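Local coordinates for protein galactose-1-phosphate uridylyltransferase (Pyrobaculum aerophilum str. IM2, PDB 6K5Z) that probably transfers uridylyl groups between UDP-glucose and galactose 1-phosphate, and binds zinc and iron ions, at residues V81-H86 / L136-S141; F124-G129 / M245-V250; H205-R210 / H264-I269. All coordinates share one frame; numbering follows the deposited sequence.

Contact 1. Residues V81-H86 / L136-S141. With ZN (zinc ion), chain G; PO4 (phosphate ion), chain J.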
loop_
_atom_site.group_PDB
_atom_site.type_symbol
_atom_site.label_atom_id
_atom_site.label_comp_id
_atom_site.label_asym_id
_atom_site.label_seq_id
_atom_site.Cartn_x
_atom_site.Cartn_y
_atom_site.Cartn_z
ATOM N N VAL B 81 23.993 4.305 6.213
ATOM C CA VAL B 81 24.844 4.348 5.012
ATOM C C VAL B 81 25.682 3.082 4.983
ATOM O O VAL B 81 26.528 2.873 5.859
ATOM C CB VAL B 81 25.733 5.597 4.963
ATOM C CG1 VAL B 81 26.502 5.671 3.654
ATOM C CG2 VAL B 81 24.871 6.829 5.100
ATOM N N GLU B 82 25.465 2.289 3.940
ATOM C CA GLU B 82 25.920 0.911 3.857
ATOM C C GLU B 82 27.363 0.678 3.407
ATOM O O GLU B 82 27.886 -0.437 3.495
ATOM C CB GLU B 82 24.967 0.155 2.926
ATOM C CG GLU B 82 23.531 0.023 3.474
ATOM C CD GLU B 82 22.558 -0.486 2.439
ATOM O OE1 GLU B 82 22.960 -0.731 1.284
ATOM O OE2 GLU B 82 21.365 -0.664 2.762
ATOM N N THR B 83 27.981 1.717 2.898
ATOM C CA THR B 83 29.317 1.670 2.334
ATOM C C THR B 83 29.725 3.109 1.974
ATOM O O THR B 83 28.860 3.954 1.750
ATOM C CB THR B 83 29.374 0.852 1.063
ATOM O OG1 THR B 83 30.610 1.111 0.394
ATOM C CG2 THR B 83 28.206 1.215 0.136
ATOM N N PRO B 84 31.031 3.410 1.973
ATOM C CA PRO B 84 31.449 4.733 1.498
ATOM C C PRO B 84 31.369 4.907 -0.032
ATOM O O PRO B 84 31.454 6.024 -0.497
ATOM C CB PRO B 84 32.903 4.833 1.992
ATOM C CG PRO B 84 33.383 3.401 2.053
ATOM C CD PRO B 84 32.166 2.670 2.562
ATOM N N GLN B 85 31.191 3.830 -0.788
ATOM C CA GLN B 85 31.108 3.912 -2.268
ATOM C C GLN B 85 29.777 4.423 -2.770
ATOM O O GLN B 85 28.733 3.977 -2.289
ATOM C CB GLN B 85 31.260 2.541 -2.899
ATOM C CG GLN B 85 32.437 1.739 -2.430
ATOM C CD GLN B 85 32.762 0.698 -3.446
ATOM O OE1 GLN B 85 32.219 -0.408 -3.417
ATOM N NE2 GLN B 85 33.610 1.057 -4.384
ATOM N N HIS B 86 29.811 5.292 -3.769
ATOM C CA HIS B 86 28.602 5.919 -4.287
ATOM C C HIS B 86 27.965 5.116 -5.422
ATOM O O HIS B 86 26.754 5.013 -5.445
ATOM C CB HIS B 86 28.888 7.398 -4.660
ATOM C CG HIS B 86 27.695 8.153 -5.168
ATOM N ND1 HIS B 86 26.911 8.953 -4.365
ATOM C CD2 HIS B 86 27.159 8.226 -6.410
ATOM C CE1 HIS B 86 25.948 9.491 -5.094
ATOM N NE2 HIS B 86 26.071 9.061 -6.336
ATOM N N LEU B 136 18.026 9.133 -4.067
ATOM C CA LEU B 136 19.384 9.040 -3.501
ATOM C C LEU B 136 20.023 7.660 -3.756
ATOM O O LEU B 136 19.738 6.660 -3.093
ATOM C CB LEU B 136 19.366 9.377 -2.022
ATOM C CG LEU B 136 18.916 10.815 -1.670
ATOM C CD1 LEU B 136 18.990 11.046 -0.166
ATOM C CD2 LEU B 136 19.693 11.938 -2.376
ATOM N N THR B 137 20.926 7.640 -4.716
ATOM C CA THR B 137 21.422 6.422 -5.344
ATOM C C THR B 137 22.461 5.692 -4.479
ATOM O O THR B 137 22.588 4.468 -4.512
ATOM C CB THR B 137 21.951 6.817 -6.740
ATOM O OG1 THR B 137 21.982 5.693 -7.594
ATOM C CG2 THR B 137 23.346 7.487 -6.685
ATOM N N HIS B 138 23.200 6.438 -3.677
ATOM C CA HIS B 138 24.129 5.830 -2.717
ATOM C C HIS B 138 23.443 4.753 -1.827
ATOM O O HIS B 138 22.485 5.049 -1.128
ATOM C CB HIS B 138 24.712 6.924 -1.813
ATOM C CG HIS B 138 25.924 6.492 -1.068
ATOM N ND1 HIS B 138 27.170 7.018 -1.309
ATOM C CD2 HIS B 138 26.096 5.556 -0.115
ATOM C CE1 HIS B 138 28.058 6.438 -0.534
ATOM N NE2 HIS B 138 27.429 5.556 0.214
ATOM N N PRO B 139 23.950 3.511 -1.824
ATOM C CA PRO B 139 23.276 2.506 -1.033
ATOM C C PRO B 139 23.049 2.892 0.415
ATOM O O PRO B 139 23.982 3.287 1.163
ATOM C CB PRO B 139 24.199 1.314 -1.138
ATOM C CG PRO B 139 24.751 1.454 -2.506
ATOM C CD PRO B 139 25.093 2.916 -2.537
ATOM N N HIS B 140 21.789 2.797 0.813
ATOM C CA HIS B 140 21.456 3.096 2.153
ATOM C C HIS B 140 20.174 2.423 2.533
ATOM O O HIS B 140 19.406 2.027 1.676
ATOM C CB HIS B 140 21.352 4.602 2.313
ATOM C CG HIS B 140 20.212 5.184 1.552
ATOM N ND1 HIS B 140 20.122 5.108 0.185
ATOM C CD2 HIS B 140 19.073 5.773 1.979
ATOM C CE1 HIS B 140 18.976 5.647 -0.197
ATOM N NE2 HIS B 140 18.319 6.044 0.874
ATOM N N SER B 141 19.978 2.312 3.844
ATOM C CA SER B 141 18.813 1.727 4.456
ATOM C C SER B 141 18.299 2.733 5.494
ATOM O O SER B 141 18.936 3.790 5.715
ATOM C CB SER B 141 19.217 0.404 5.121
ATOM O OG SER B 141 19.245 -0.636 4.179
HETATM ZN ZN ZN G . 27.367 9.087 -2.091
HETATM P P PO4 J . 15.337 8.045 -0.904
HETATM O O1 PO4 J . 15.874 8.224 -2.317
HETATM O O2 PO4 J . 14.993 9.436 -0.352
HETATM O O3 PO4 J . 16.390 7.420 -0.035
HETATM O O4 PO4 J . 14.152 7.082 -0.869
#
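His138 lies with one ring face under the carbonyl oxygen of Gln85 and its NE2 end turned to the backbone of Thr83. NE2 donates to Thr83 O at 2.6 Å, a nearly straight bond lying in the ring plane. The other ring nitrogen, ND1, is thereby left to the metal and binds zinc at 2.2 Å; the carbonyl thus acts as a second-shell group that fixes the ring's rotation. His86 brings its own ND1 to the ion at 2.3 Å, the two rings meeting with planes 72° apart, while Thr137 CG2 comes obliquely to His86 NE2, at 3.2 Å. Cys30 and Cys33 complete the site. Further along, Glu82 reaches past Pro139 on an extended chain, and its OE2 accepts from Ser141 OG at 2.6 Å; its other oxygen is held by Arg126. His140 ND1 is anchored on His138 O at 2.7 Å, while NE2 donates to O3 of a phosphate ion, probably from the crystallisation liquor, at the ring edge. Histidine suits this place, since one nitrogen can be anchored while the other faces an anion. The predicted uridylylated histidine is His140, in the His-Pro-His signature of galactose-1-phosphate uridylyltransferases, next to a Cys2His2 zinc site.

Contact 2. Residues F124-G129 / M245-V250; sequences FFRNKG and MPYIMV
Lys128 lays the aliphatic part of its side chain across the ring of Tyr247. Its CB stands over the ring face, 3.6 Å from the centroid and 18° off the normal, a CH-pi contact, and CG and CD continue over the CE2 side of the ring. The chain bends at chi2, and its ammonium group ends at Asp89 in a salt bridge. Lysine suits the place because its methylenes can cover an aromatic ring while its terminal ammonium reaches an acid. Tyr247 holds its CG between the backbone N and the carbonyl carbon (chi1 72°), and its ring leans toward the neighbouring strand, bringing OH close to Arg126, 3.3 Å from CD. That hydroxyl is hydrogen-bonded to Asp90. The guanidinium of Arg126 is inclined by 27° to the tyrosine ring, and its NH2 forms a salt bridge with Glu82.

These side chains share a face of the sheet with Met249, whose backbone pairs with Arg126: Arg126 N to Met249 O and Met249 N to Arg126 O are both 2.7 Å. Lys128 and Tyr247 form the next hydrogen-bonded pair of these antiparallel strands. This pairing joins the N-terminal and C-terminal family regions into one continuous half-barrel sheet. Unbranched and flexible, Met249 bends at chi3 and sets its CE against Phe124 CE2 at 4.0 Å, the two side chains meeting at a slant, with Leu230 of helix 220-240 also against the methionine. On the other face, Phe125 CB packs against Val250 CG2 at 4.3 Å, and the phenylalanine ring meets Tyr144 edge-to-face. Asn127 and Ile248 are a non-hydrogen-bonded backbone pair with side chains on that face, and Asn127 OD1 accepts a hydrogen bond from Gly284 N of the second subunit.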
loop_
_atom_site.group_PDB
_atom_site.type_symbol
_atom_site.label_atom_id
_atom_site.label_comp_id
_atom_site.label_asym_id
_atom_site.label_seq_id
_atom_site.Cartn_x
_atom_site.Cartn_y
_atom_site.Cartn_z
ATOM N N PHE B 124 13.454 -1.194 10.899
ATOM C CA PHE B 124 14.446 -1.225 9.858
ATOM C C PHE B 124 13.835 -1.597 8.498
ATOM O O PHE B 124 13.195 -2.668 8.348
ATOM C CB PHE B 124 15.527 -2.249 10.183
ATOM C CG PHE B 124 16.603 -2.383 9.113
ATOM C CD1 PHE B 124 17.546 -1.374 8.917
ATOM C CD2 PHE B 124 16.689 -3.540 8.324
ATOM C CE1 PHE B 124 18.559 -1.519 7.957
ATOM C CE2 PHE B 124 17.682 -3.685 7.362
ATOM C CZ PHE B 124 18.621 -2.674 7.175
ATOM N N PHE B 125 14.073 -0.730 7.501
ATOM C CA PHE B 125 13.702 -1.045 6.135
ATOM C C PHE B 125 14.623 -0.432 5.124
ATOM O O PHE B 125 15.457 0.438 5.444
ATOM C CB PHE B 125 12.298 -0.609 5.880
ATOM C CG PHE B 125 12.094 0.870 5.971
ATOM C CD1 PHE B 125 11.791 1.466 7.193
ATOM C CD2 PHE B 125 12.144 1.653 4.844
ATOM C CE1 PHE B 125 11.548 2.829 7.278
ATOM C CE2 PHE B 125 11.926 3.011 4.912
ATOM C CZ PHE B 125 11.631 3.611 6.128
ATOM N N ARG B 126 14.458 -0.909 3.907
ATOM C CA ARG B 126 15.242 -0.464 2.762
ATOM C C ARG B 126 14.360 -0.398 1.517
ATOM O O ARG B 126 13.705 -1.353 1.201
ATOM C CB ARG B 126 16.394 -1.443 2.525
ATOM C CG ARG B 126 17.303 -1.112 1.363
ATOM C CD ARG B 126 18.447 -2.132 1.218
ATOM N NE ARG B 126 19.673 -1.425 0.862
ATOM C CZ ARG B 126 20.023 -1.043 -0.358
ATOM N NH1 ARG B 126 19.288 -1.359 -1.430
ATOM N NH2 ARG B 126 21.146 -0.378 -0.530
ATOM N N ASN B 127 14.376 0.758 0.853
ATOM C CA ASN B 127 13.843 0.971 -0.486
ATOM C C ASN B 127 14.959 0.983 -1.546
ATOM O O ASN B 127 16.004 1.625 -1.363
ATOM C CB ASN B 127 13.166 2.359 -0.527
ATOM C CG ASN B 127 11.992 2.462 0.423
ATOM O OD1 ASN B 127 11.221 1.521 0.551
ATOM N ND2 ASN B 127 11.885 3.567 1.133
ATOM N N LYS B 128 14.705 0.349 -2.678
ATOM C CA LYS B 128 15.687 0.241 -3.721
ATOM C C LYS B 128 15.063 0.393 -5.101
ATOM O O LYS B 128 14.039 -0.256 -5.429
ATOM C CB LYS B 128 16.396 -1.099 -3.590
ATOM C CG LYS B 128 17.705 -1.179 -4.366
ATOM C CD LYS B 128 17.466 -1.614 -5.808
ATOM C CE LYS B 128 18.753 -1.941 -6.538
ATOM N NZ LYS B 128 18.456 -2.653 -7.822
ATOM N N GLY B 129 15.698 1.240 -5.922
ATOM C CA GLY B 129 15.268 1.458 -7.317
ATOM C C GLY B 129 14.728 2.860 -7.570
ATOM O O GLY B 129 13.846 3.344 -6.847
ATOM N N MET B 245 15.939 -5.342 -10.349
ATOM C CA MET B 245 14.574 -5.120 -9.931
ATOM C C MET B 245 14.483 -4.130 -8.769
ATOM O O MET B 245 15.214 -4.269 -7.803
ATOM C CB MET B 245 13.983 -6.454 -9.477
ATOM C CG MET B 245 12.515 -6.411 -9.130
ATOM S SD MET B 245 11.833 -7.995 -8.624
ATOM C CE MET B 245 12.320 -9.023 -10.024
ATOM N N PRO B 246 13.566 -3.151 -8.844
ATOM C CA PRO B 246 13.297 -2.363 -7.649
ATOM C C PRO B 246 12.675 -3.235 -6.523
ATOM O O PRO B 246 11.966 -4.180 -6.820
ATOM C CB PRO B 246 12.321 -1.294 -8.151
ATOM C CG PRO B 246 11.675 -1.893 -9.311
ATOM C CD PRO B 246 12.705 -2.754 -9.971
ATOM N N TYR B 247 12.988 -2.945 -5.265
ATOM C CA TYR B 247 12.418 -3.809 -4.206
ATOM C C TYR B 247 12.272 -3.032 -2.900
ATOM O O TYR B 247 12.879 -1.962 -2.740
ATOM C CB TYR B 247 13.279 -5.058 -4.006
ATOM C CG TYR B 247 14.601 -4.787 -3.337
ATOM C CD1 TYR B 247 14.679 -4.582 -1.971
ATOM C CD2 TYR B 247 15.771 -4.720 -4.073
ATOM C CE1 TYR B 247 15.888 -4.323 -1.350
ATOM C CE2 TYR B 247 16.990 -4.464 -3.468
ATOM C CZ TYR B 247 17.046 -4.266 -2.102
ATOM O OH TYR B 247 18.242 -4.010 -1.499
ATOM N N ILE B 248 11.437 -3.573 -2.015
ATOM C CA ILE B 248 11.211 -2.996 -0.663
ATOM C C ILE B 248 11.604 -4.083 0.335
ATOM O O ILE B 248 11.210 -5.237 0.118
ATOM C CB ILE B 248 9.738 -2.584 -0.491
ATOM C CG1 ILE B 248 9.412 -1.300 -1.258
ATOM C CG2 ILE B 248 9.383 -2.476 0.982
ATOM C CD1 ILE B 248 10.329 -0.146 -0.935
ATOM N N MET B 249 12.411 -3.741 1.336
ATOM C CA MET B 249 12.787 -4.746 2.361
ATOM C C MET B 249 12.416 -4.198 3.740
ATOM O O MET B 249 12.765 -3.041 4.028
ATOM C CB MET B 249 14.285 -5.067 2.321
ATOM C CG MET B 249 14.760 -5.839 3.538
ATOM S SD MET B 249 16.290 -6.770 3.276
ATOM C CE MET B 249 17.497 -5.578 3.846
ATOM N N VAL B 250 11.716 -4.995 4.547
ATOM C CA VAL B 250 11.358 -4.554 5.906
ATOM C C VAL B 250 11.682 -5.629 6.955
ATOM O O VAL B 250 11.526 -6.822 6.707
ATOM C CB VAL B 250 9.881 -4.171 5.976
ATOM C CG1 VAL B 250 8.976 -5.366 5.678
ATOM C CG2 VAL B 250 9.537 -3.555 7.311
#

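Contact 3. Residues H205-R210 / H264-I269. With FE (Fe (III) ion), chain I.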
loop_
_atom_site.group_PDB
_atom_site.type_symbol
_atom_site.label_atom_id
_atom_site.label_comp_id
_atom_site.label_asym_id
_atom_site.label_seq_id
_atom_site.Cartn_x
_atom_site.Cartn_y
_atom_site.Cartn_z
ATOM N N HIS B 205 10.289 -14.077 2.045
ATOM C CA HIS B 205 10.471 -13.841 3.457
ATOM C C HIS B 205 11.725 -14.619 3.936
ATOM O O HIS B 205 11.955 -15.762 3.507
ATOM C CB HIS B 205 9.210 -14.286 4.187
ATOM C CG HIS B 205 8.025 -13.408 3.939
ATOM N ND1 HIS B 205 6.918 -13.420 4.755
ATOM C CD2 HIS B 205 7.778 -12.473 2.990
ATOM C CE1 HIS B 205 6.037 -12.542 4.312
ATOM N NE2 HIS B 205 6.535 -11.953 3.245
ATOM N N ILE B 206 12.530 -13.993 4.797
ATOM C CA ILE B 206 13.772 -14.609 5.325
ATOM C C ILE B 206 13.648 -14.784 6.845
ATOM O O ILE B 206 13.591 -13.814 7.603
ATOM C CB ILE B 206 15.034 -13.791 4.937
ATOM C CG1 ILE B 206 15.224 -13.820 3.422
ATOM C CG2 ILE B 206 16.292 -14.357 5.586
ATOM C CD1 ILE B 206 16.227 -12.817 2.906
ATOM N N TYR B 207 13.580 -16.038 7.283
ATOM C CA TYR B 207 13.387 -16.360 8.706
ATOM C C TYR B 207 14.645 -17.049 9.261
ATOM O O TYR B 207 15.292 -17.765 8.546
ATOM C CB TYR B 207 12.199 -17.289 8.867
ATOM C CG TYR B 207 10.816 -16.634 8.945
ATOM C CD1 TYR B 207 10.278 -16.221 10.177
ATOM C CD2 TYR B 207 10.007 -16.525 7.810
ATOM C CE1 TYR B 207 9.009 -15.687 10.259
ATOM C CE2 TYR B 207 8.731 -15.998 7.884
ATOM C CZ TYR B 207 8.248 -15.564 9.105
ATOM O OH TYR B 207 6.988 -15.008 9.181
ATOM N N PRO B 208 15.008 -16.783 10.524
ATOM C CA PRO B 208 15.970 -17.610 11.195
ATOM C C PRO B 208 15.360 -18.978 11.628
ATOM O O PRO B 208 14.288 -18.995 12.256
ATOM C CB PRO B 208 16.352 -16.770 12.415
ATOM C CG PRO B 208 15.189 -15.877 12.690
ATOM C CD PRO B 208 14.420 -15.764 11.420
ATOM N N LYS B 209 16.022 -20.086 11.249
ATOM C CA LYS B 209 15.679 -21.475 11.677
ATOM C C LYS B 209 15.407 -21.655 13.187
ATOM O O LYS B 209 14.480 -22.345 13.574
ATOM C CB LYS B 209 16.745 -22.454 11.202
ATOM C CG LYS B 209 16.644 -22.771 9.722
ATOM C CD LYS B 209 17.866 -23.525 9.243
ATOM C CE LYS B 209 17.632 -23.992 7.827
ATOM N NZ LYS B 209 18.890 -24.568 7.280
ATOM N N ARG B 210 16.141 -20.951 14.012
ATOM C CA ARG B 210 15.867 -20.871 15.444
ATOM C C ARG B 210 14.914 -19.670 15.759
ATOM O O ARG B 210 14.996 -18.602 15.117
ATOM C CB ARG B 210 17.227 -20.779 16.169
ATOM C CG ARG B 210 17.211 -20.518 17.662
ATOM C CD ARG B 210 18.601 -20.135 18.157
ATOM N NE ARG B 210 19.628 -21.128 17.815
ATOM C CZ ARG B 210 19.772 -22.326 18.393
ATOM N NH1 ARG B 210 20.743 -23.144 17.987
ATOM N NH2 ARG B 210 18.951 -22.729 19.369
ATOM N N HIS B 264 7.976 -14.191 15.707
ATOM C CA HIS B 264 9.278 -14.628 15.238
ATOM C C HIS B 264 9.707 -13.599 14.151
ATOM O O HIS B 264 8.949 -13.338 13.205
ATOM C CB HIS B 264 9.056 -16.019 14.662
ATOM C CG HIS B 264 10.282 -16.740 14.189
ATOM N ND1 HIS B 264 10.275 -18.103 13.971
ATOM C CD2 HIS B 264 11.528 -16.315 13.857
ATOM C CE1 HIS B 264 11.460 -18.490 13.534
ATOM N NE2 HIS B 264 12.238 -17.426 13.451
ATOM N N LEU B 265 10.902 -13.014 14.295
ATOM C CA LEU B 265 11.356 -11.937 13.396
ATOM C C LEU B 265 11.617 -12.419 11.980
ATOM O O LEU B 265 11.983 -13.581 11.775
ATOM C CB LEU B 265 12.608 -11.213 13.926
ATOM C CG LEU B 265 13.971 -11.945 13.878
ATOM C CD1 LEU B 265 14.669 -11.944 12.506
ATOM C CD2 LEU B 265 14.894 -11.327 14.935
ATOM N N HIS B 266 11.421 -11.523 11.014
ATOM C CA HIS B 266 11.660 -11.853 9.589
ATOM C C HIS B 266 11.824 -10.618 8.721
ATOM O O HIS B 266 11.406 -9.507 9.080
ATOM C CB HIS B 266 10.602 -12.776 9.021
ATOM C CG HIS B 266 9.200 -12.365 9.330
ATOM N ND1 HIS B 266 8.691 -12.349 10.613
ATOM C CD2 HIS B 266 8.183 -11.990 8.518
ATOM C CE1 HIS B 266 7.434 -11.955 10.582
ATOM N NE2 HIS B 266 7.107 -11.730 9.324
ATOM N N PHE B 267 12.555 -10.819 7.635
ATOM C CA PHE B 267 12.762 -9.796 6.642
ATOM C C PHE B 267 11.808 -10.156 5.541
ATOM O O PHE B 267 11.783 -11.323 5.126
ATOM C CB PHE B 267 14.178 -9.802 6.094
ATOM C CG PHE B 267 15.186 -9.264 7.057
ATOM C CD1 PHE B 267 15.723 -10.099 8.040
ATOM C CD2 PHE B 267 15.584 -7.936 6.987
ATOM C CE1 PHE B 267 16.644 -9.599 8.946
ATOM C CE2 PHE B 267 16.493 -7.423 7.880
ATOM C CZ PHE B 267 17.033 -8.249 8.870
ATOM N N GLU B 268 11.023 -9.169 5.104
ATOM C CA GLU B 268 10.169 -9.309 3.918
ATOM C C GLU B 268 10.763 -8.477 2.845
ATOM O O GLU B 268 11.101 -7.302 3.058
ATOM C CB GLU B 268 8.724 -8.872 4.181
ATOM C CG GLU B 268 8.059 -9.705 5.268
ATOM C CD GLU B 268 6.563 -9.527 5.455
ATOM O OE1 GLU B 268 5.977 -8.521 5.064
ATOM O OE2 GLU B 268 5.961 -10.449 6.023
ATOM N N ILE B 269 10.867 -9.100 1.679
ATOM C CA ILE B 269 11.387 -8.480 0.503
ATOM C C ILE B 269 10.286 -8.466 -0.561
ATOM O O ILE B 269 9.969 -9.505 -1.123
ATOM C CB ILE B 269 12.625 -9.258 -0.001
ATOM C CG1 ILE B 269 13.740 -9.234 1.052
ATOM C CG2 ILE B 269 13.163 -8.678 -1.301
ATOM C CD1 ILE B 269 14.811 -10.277 0.781
HETATM FE FE FE I . 5.481 -10.282 8.218
HETATM O O HOH W 1 5.077 -12.666 7.643
#
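An aromatic cluster on two neighbouring antiparallel strands, 205-208 and 266-269, and the loop leading into the second, runs from a zinc site to an iron site. Central to it, Tyr207 forms an offset stack with His266, centroids 4.3 Å apart and planes at 15°, with OH over the imidazole face and His266 CB over the centre of the phenol ring. The same tyrosine turns an edge toward the face of His264, the planes 80° apart. A flat side chain with a polar tip serves well here, since the ring wedges between two histidines while its hydroxyl bonds to His172.

His266 CG lies between the backbone N and the carbonyl carbon (chi1 48°), which brings the imidazole alongside Tyr207. ND1 donates to His264 O at 2.8 Å, in the carbonyl plane, and NE2 binds the iron at 2.4 Å; the carbonyl thereby sets how the ring turns. Glu268 OE2 binds the same ion at 2.2 Å, a hard carboxylate oxygen suited to iron(III), and a water, Glu156 and His252 add further ligands. Glu268 CG lies over the His205 ring, 3.5 Å from its centroid, while Glu203 accepts from His205 NE2 and Tyr270 bonds the second carboxylate oxygen. His264 belongs to the zinc site with Cys170, Cys173 and His211; its NE2 donates a weak hydrogen bond to Pro208 O.

On the reverse face, branched Ile206 and Ile269 pack by their CD1 atoms at 3.6 Å, while Ile206 and Phe267 form a hydrogen-bonded pair, with Ile206 N to Phe267 O at 2.8 Å. Helix 220-240 packs against this apolar face through Thr233, Leu226 and Leu237, strand 190-193 borders strand 202-208 on its far side, and helix 171-178 packs on Tyr207 and His264.

All three contacts reach one antiparallel sheet, with strands 76-81, 140-146, 121-128, 247-252, 266-271 and 202-208 following one another across it. Contact 2 is the middle one: its centre lies about 13 Å from that of contact 1 and about 15 Å from that of contact 3, whereas contacts 1 and 3 lie about 24 Å apart, centre to centre. The Glu82-Arg126 salt bridge ties contact 1 to contact 2, and a probable hydrogen bond from Val250 N to Glu268 O ties contact 2 to contact 3. Along the chain, contact 1 closes before contact 3 opens, and contact 2 alternates with both. The sheet thus connects the N-terminal zinc site with the C-terminal iron and zinc sites.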